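Local coordinates for nascent polypeptide-associated complex subunit alpha-like UBA domain-containing protein (Chaetomium thermophilum, PDB 5NNP) that is probably a HYPK-like regulator of N-terminal acetylation, represented here by its UBA domain bound to an N-terminal acetyltransferase-like protein, at residues A9-L14 / L20-A25; E27-H32 / I37-A42. All coordinates share one frame; numbering follows the deposited sequence.

Interaction 1: A9-L14 / L20-A25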
loop_
_atom_site.group_PDB
_atom_site.type_symbol
_atom_site.label_atom_id
_atom_site.label_comp_id
_atom_site.label_asym_id
_atom_site.label_seq_id
_atom_site.Cartn_x
_atom_site.Cartn_y
_atom_site.Cartn_z
ATOM N N ALA C 9 1.285 5.291 43.400
ATOM C CA ALA C 9 2.636 4.749 43.244
ATOM C C ALA C 9 2.659 3.655 42.177
ATOM O O ALA C 9 3.629 3.530 41.445
ATOM C CB ALA C 9 3.164 4.212 44.567
ATOM N N ASP C 10 1.591 2.871 42.077
ATOM C CA ASP C 10 1.520 1.848 41.033
ATOM C C ASP C 10 1.492 2.484 39.650
ATOM O O ASP C 10 2.171 2.020 38.723
ATOM C CB ASP C 10 0.287 0.958 41.206
ATOM C CG ASP C 10 0.416 -0.018 42.359
ATOM O OD1 ASP C 10 1.554 -0.357 42.755
ATOM O OD2 ASP C 10 -0.639 -0.457 42.860
ATOM N N VAL C 11 0.694 3.539 39.517
ATOM C CA VAL C 11 0.574 4.259 38.258
ATOM C C VAL C 11 1.926 4.846 37.829
ATOM O O VAL C 11 2.282 4.816 36.648
ATOM C CB VAL C 11 -0.480 5.393 38.367
ATOM C CG1 VAL C 11 -0.414 6.323 37.155
ATOM C CG2 VAL C 11 -1.870 4.811 38.521
ATOM N N ASN C 12 2.668 5.386 38.792
ATOM C CA ASN C 12 3.984 5.943 38.504
ATOM C C ASN C 12 4.998 4.855 38.187
ATOM O O ASN C 12 5.951 5.082 37.441
ATOM C CB ASN C 12 4.481 6.792 39.670
ATOM C CG ASN C 12 3.672 8.059 39.847
ATOM O OD1 ASN C 12 2.958 8.483 38.937
ATOM N ND2 ASN C 12 3.775 8.674 41.022
ATOM N N LEU C 13 4.786 3.676 38.757
ATOM C CA LEU C 13 5.666 2.552 38.505
ATOM C C LEU C 13 5.475 2.069 37.073
ATOM O O LEU C 13 6.445 1.889 36.345
ATOM C CB LEU C 13 5.408 1.414 39.488
ATOM C CG LEU C 13 6.272 0.170 39.248
ATOM C CD1 LEU C 13 7.707 0.386 39.710
ATOM C CD2 LEU C 13 5.657 -1.050 39.927
ATOM N N LEU C 14 4.225 1.869 36.671
ATOM C CA LEU C 14 3.936 1.448 35.300
ATOM C C LEU C 14 4.375 2.494 34.282
ATOM O O LEU C 14 4.837 2.149 33.193
ATOM C CB LEU C 14 2.449 1.147 35.121
ATOM C CG LEU C 14 2.005 -0.269 35.488
ATOM C CD1 LEU C 14 2.246 -0.555 36.951
ATOM C CD2 LEU C 14 0.547 -0.435 35.173
ATOM N N LEU C 20 4.517 4.111 29.655
ATOM C CA LEU C 20 3.146 4.411 29.279
ATOM C C LEU C 20 2.716 5.796 29.749
ATOM O O LEU C 20 3.252 6.330 30.710
ATOM C CB LEU C 20 2.205 3.362 29.860
ATOM C CG LEU C 20 2.477 1.933 29.412
ATOM C CD1 LEU C 20 1.374 1.027 29.895
ATOM C CD2 LEU C 20 2.587 1.870 27.914
ATOM N N SER C 21 1.737 6.371 29.064
ATOM C CA SER C 21 1.108 7.598 29.526
ATOM C C SER C 21 0.397 7.313 30.830
ATOM O O SER C 21 -0.018 6.181 31.070
ATOM C CB SER C 21 0.114 8.127 28.494
ATOM O OG SER C 21 -0.982 7.234 28.346
ATOM N N LYS C 22 0.252 8.331 31.668
ATOM C CA LYS C 22 -0.460 8.172 32.934
ATOM C C LYS C 22 -1.871 7.625 32.663
ATOM O O LYS C 22 -2.385 6.816 33.435
ATOM C CB LYS C 22 -0.517 9.502 33.705
ATOM C CG LYS C 22 -0.685 9.342 35.208
ATOM C CD LYS C 22 -0.812 10.677 35.936
ATOM C CE LYS C 22 -1.260 10.492 37.396
ATOM N NZ LYS C 22 -1.463 11.789 38.133
ATOM N N ALA C 23 -2.472 8.036 31.545
ATOM C CA ALA C 23 -3.800 7.550 31.173
ATOM C C ALA C 23 -3.802 6.046 30.886
ATOM O O ALA C 23 -4.621 5.310 31.429
ATOM C CB ALA C 23 -4.313 8.302 29.975
ATOM N N LYS C 24 -2.887 5.595 30.033
ATOM C CA LYS C 24 -2.824 4.184 29.658
ATOM C C LYS C 24 -2.351 3.289 30.803
ATOM O O LYS C 24 -2.746 2.132 30.902
ATOM C CB LYS C 24 -1.907 3.991 28.448
ATOM C CG LYS C 24 -2.446 4.572 27.153
ATOM C CD LYS C 24 -3.771 3.926 26.778
ATOM C CE LYS C 24 -4.283 4.433 25.443
ATOM N NZ LYS C 24 -5.655 3.930 25.160
ATOM N N ALA C 25 -1.497 3.818 31.664
ATOM C CA ALA C 25 -0.991 3.030 32.770
ATOM C C ALA C 25 -2.125 2.778 33.745
ATOM O O ALA C 25 -2.295 1.669 34.262
ATOM C CB ALA C 25 0.159 3.736 33.442
#

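Interaction 2: E27-H32 / I37-A42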
loop_
_atom_site.group_PDB
_atom_site.type_symbol
_atom_site.label_atom_id
_atom_site.label_comp_id
_atom_site.label_asym_id
_atom_site.label_seq_id
_atom_site.Cartn_x
_atom_site.Cartn_y
_atom_site.Cartn_z
ATOM N N GLU C 27 -5.448 2.976 33.037
ATOM C CA GLU C 27 -6.391 2.125 32.345
ATOM C C GLU C 27 -5.973 0.654 32.442
ATOM O O GLU C 27 -6.811 -0.208 32.694
ATOM C CB GLU C 27 -6.502 2.572 30.889
ATOM C CG GLU C 27 -7.463 1.775 30.057
ATOM C CD GLU C 27 -7.325 2.083 28.579
ATOM O OE1 GLU C 27 -6.682 3.104 28.237
ATOM O OE2 GLU C 27 -7.855 1.298 27.763
ATOM N N LEU C 28 -4.678 0.376 32.260
ATOM C CA LEU C 28 -4.179 -0.998 32.309
ATOM C C LEU C 28 -4.362 -1.542 33.711
ATOM O O LEU C 28 -4.830 -2.664 33.894
ATOM C CB LEU C 28 -2.704 -1.085 31.885
ATOM C CG LEU C 28 -1.990 -2.450 32.018
ATOM C CD1 LEU C 28 -2.681 -3.513 31.200
ATOM C CD2 LEU C 28 -0.501 -2.394 31.638
ATOM N N LEU C 29 -3.986 -0.738 34.698
ATOM C CA LEU C 29 -4.185 -1.097 36.095
ATOM C C LEU C 29 -5.655 -1.323 36.430
ATOM O O LEU C 29 -5.988 -2.257 37.166
ATOM C CB LEU C 29 -3.617 -0.017 37.000
ATOM C CG LEU C 29 -2.120 -0.127 37.251
ATOM C CD1 LEU C 29 -1.556 1.158 37.861
ATOM C CD2 LEU C 29 -1.854 -1.334 38.136
ATOM N N LYS C 30 -6.536 -0.472 35.898
ATOM C CA LYS C 30 -7.964 -0.601 36.183
ATOM C C LYS C 30 -8.483 -1.889 35.537
ATOM O O LYS C 30 -9.449 -2.495 36.003
ATOM C CB LYS C 30 -8.756 0.628 35.692
ATOM C CG LYS C 30 -10.182 0.725 36.282
ATOM C CD LYS C 30 -11.112 1.732 35.562
ATOM C CE LYS C 30 -12.593 1.559 35.991
ATOM N NZ LYS C 30 -13.559 2.511 35.349
ATOM N N ALA C 31 -7.815 -2.314 34.474
ATOM C CA ALA C 31 -8.187 -3.521 33.755
ATOM C C ALA C 31 -7.879 -4.769 34.567
ATOM O O ALA C 31 -8.356 -5.856 34.259
ATOM C CB ALA C 31 -7.464 -3.569 32.437
ATOM N N HIS C 32 -7.071 -4.609 35.603
ATOM C CA HIS C 32 -6.636 -5.742 36.401
ATOM C C HIS C 32 -6.928 -5.516 37.873
ATOM O O HIS C 32 -6.255 -6.069 38.743
ATOM C CB HIS C 32 -5.149 -6.001 36.178
ATOM C CG HIS C 32 -4.832 -6.491 34.803
ATOM N ND1 HIS C 32 -4.795 -7.832 34.485
ATOM C CD2 HIS C 32 -4.560 -5.824 33.656
ATOM C CE1 HIS C 32 -4.503 -7.971 33.204
ATOM N NE2 HIS C 32 -4.354 -6.768 32.679
ATOM N N ILE C 37 1.089 -6.107 39.866
ATOM C CA ILE C 37 1.860 -7.296 39.528
ATOM C C ILE C 37 1.108 -8.145 38.514
ATOM O O ILE C 37 1.718 -8.781 37.652
ATOM C CB ILE C 37 2.172 -8.143 40.760
ATOM C CG1 ILE C 37 2.970 -7.327 41.775
ATOM C CG2 ILE C 37 2.942 -9.407 40.373
ATOM C CD1 ILE C 37 3.370 -8.129 42.983
ATOM N N LYS C 38 -0.219 -8.145 38.604
ATOM C CA LYS C 38 -1.009 -8.862 37.618
ATOM C C LYS C 38 -0.954 -8.104 36.290
ATOM O O LYS C 38 -0.740 -8.701 35.229
ATOM C CB LYS C 38 -2.451 -9.046 38.092
ATOM C CG LYS C 38 -3.258 -10.006 37.239
ATOM C CD LYS C 38 -4.747 -9.886 37.540
ATOM C CE LYS C 38 -5.585 -10.625 36.505
ATOM N NZ LYS C 38 -7.032 -10.349 36.693
ATOM N N ALA C 39 -1.120 -6.786 36.346
ATOM C CA ALA C 39 -1.128 -5.978 35.124
ATOM C C ALA C 39 0.212 -6.046 34.369
ATOM O O ALA C 39 0.231 -6.220 33.153
ATOM C CB ALA C 39 -1.483 -4.531 35.448
ATOM N N MET C 40 1.325 -5.915 35.088
ATOM C CA MET C 40 2.648 -5.981 34.464
ATOM C C MET C 40 2.931 -7.348 33.831
ATOM O O MET C 40 3.530 -7.437 32.758
ATOM C CB MET C 40 3.745 -5.660 35.485
ATOM C CG MET C 40 3.840 -4.192 35.900
ATOM S SD MET C 40 5.272 -3.876 36.949
ATOM C CE MET C 40 4.729 -4.523 38.522
ATOM N N LYS C 41 2.507 -8.417 34.497
ATOM C CA LYS C 41 2.708 -9.755 33.958
ATOM C C LYS C 41 1.879 -9.968 32.684
ATOM O O LYS C 41 2.334 -10.602 31.734
ATOM C CB LYS C 41 2.351 -10.812 35.004
ATOM C CG LYS C 41 3.329 -10.927 36.161
ATOM C CD LYS C 41 2.945 -12.106 37.042
ATOM C CE LYS C 41 4.017 -12.451 38.049
ATOM N NZ LYS C 41 3.730 -13.780 38.645
ATOM N N ALA C 42 0.661 -9.433 32.674
ATOM C CA ALA C 42 -0.239 -9.571 31.529
ATOM C C ALA C 42 0.304 -8.835 30.308
ATOM O O ALA C 42 0.330 -9.370 29.197
ATOM C CB ALA C 42 -1.629 -9.053 31.887
#

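Interaction 1: A9-L14 / L20-A25
L14 and A25 meet where segments 9-14 and 20-25 come nearest, their CB atoms 3.8 Å apart. The L14 side chain also reaches past the methyl group, and its CD2 lies 3.7 Å from A25 O. The same methyl also lies near the backbone of helix 8-18, with A25 CB 4.0 Å from V11 O. V11 makes a separate contact. Its CG1 stands anti to the backbone N (chi1 169°) and meets K22 CG at 3.6 Å. The two side chains cross nearly at right angles, and beyond CG the lysine runs on extended. L20 lies beside the L14 carbonyl, with L20 N 4.1 Å from L14 O, too far for a hydrogen bond.

The second segment is set in place by its own helix start. S21 is the N-cap of helix 22-30. Its OG accepts from K24 N at 3.0 Å, with an N-H...O angle of 163°. A25 N to S21 O closes the same first turn. Further out, V11 and L14 both pack on L29, and L14 also touches M40. D10 points elsewhere and forms a salt bridge to K730 of the N-terminal acetyltransferase-like chain.

This is the first helix-helix junction of the three-helix UBA fold. Side chains meet through carbon atoms, which in two places also rest on carbonyl oxygens; K22 contributes its aliphatic part. Fit of shape, rather than polar pairing, therefore joins these segments.

Interaction 2: E27-H32 / I37-A42
The H32 imidazole lies with one face over the backbone of the opposing helix. A39 CA sits 3.9 Å from the ring centroid and 18° off the ring normal, a CH-pi contact. K38 O lies over the same face, toward the rim. At the edge, in the ring plane, are L28 O and K38 CE, the latter 3.5 Å from H32 ND1. A42 CB approaches the ring obliquely near CE1 and NE2.

The first torsion places H32 CG anti to the carbonyl carbon (chi1 -68°), and the second turns the ring across the CA-CB bond (chi2 -91°). K38 is extended and crosses the histidine at about a right angle. Its CD and CE pass along ND1, while NZ ends 4.0 Å from that nitrogen. The nearby ammonium would probably disfavour protonation of the ring. Replacing H32 by an alanine is likely to open a gap over A39 and A42 and to leave the aliphatic chain of K38 without its partner.

Deeper in, the A39 methyl is shared. L28 CG lies 4.0 Å from A39 CB, and L29 CD2 lies 4.2 Å from it. H32 N bonds to L29 O at 3.0 Å, which holds the histidine backbone. On the other side K38 N is hydrogen-bonded to D35 OD1.

The contact joins helix 22-30 to helix 36-43, the second and third helices of the UBA bundle. L29 also reaches helix 8-18 at D10, and L28 touches Y43. I37, M40 and K41 instead pack on E733, V734 and E738 of the N-terminal acetyltransferase-like chain.

How the interactions relate
From the N terminus, helix 8-18 comes first, and interaction 1 closes the loop made by the last turn of this helix and the link into helix 22-30. Interaction 2 then closes the loop between helix 22-30 and helix 36-43. The two follow in series and neither nest nor cross. They share helix 22-30: its start serves the first contact and its end the second. They also touch directly. L29 of 27-32 lies between both contacts, and L13 meets M40 between the first and third helices. Together the contacts tie all three helices into one compact UBA core.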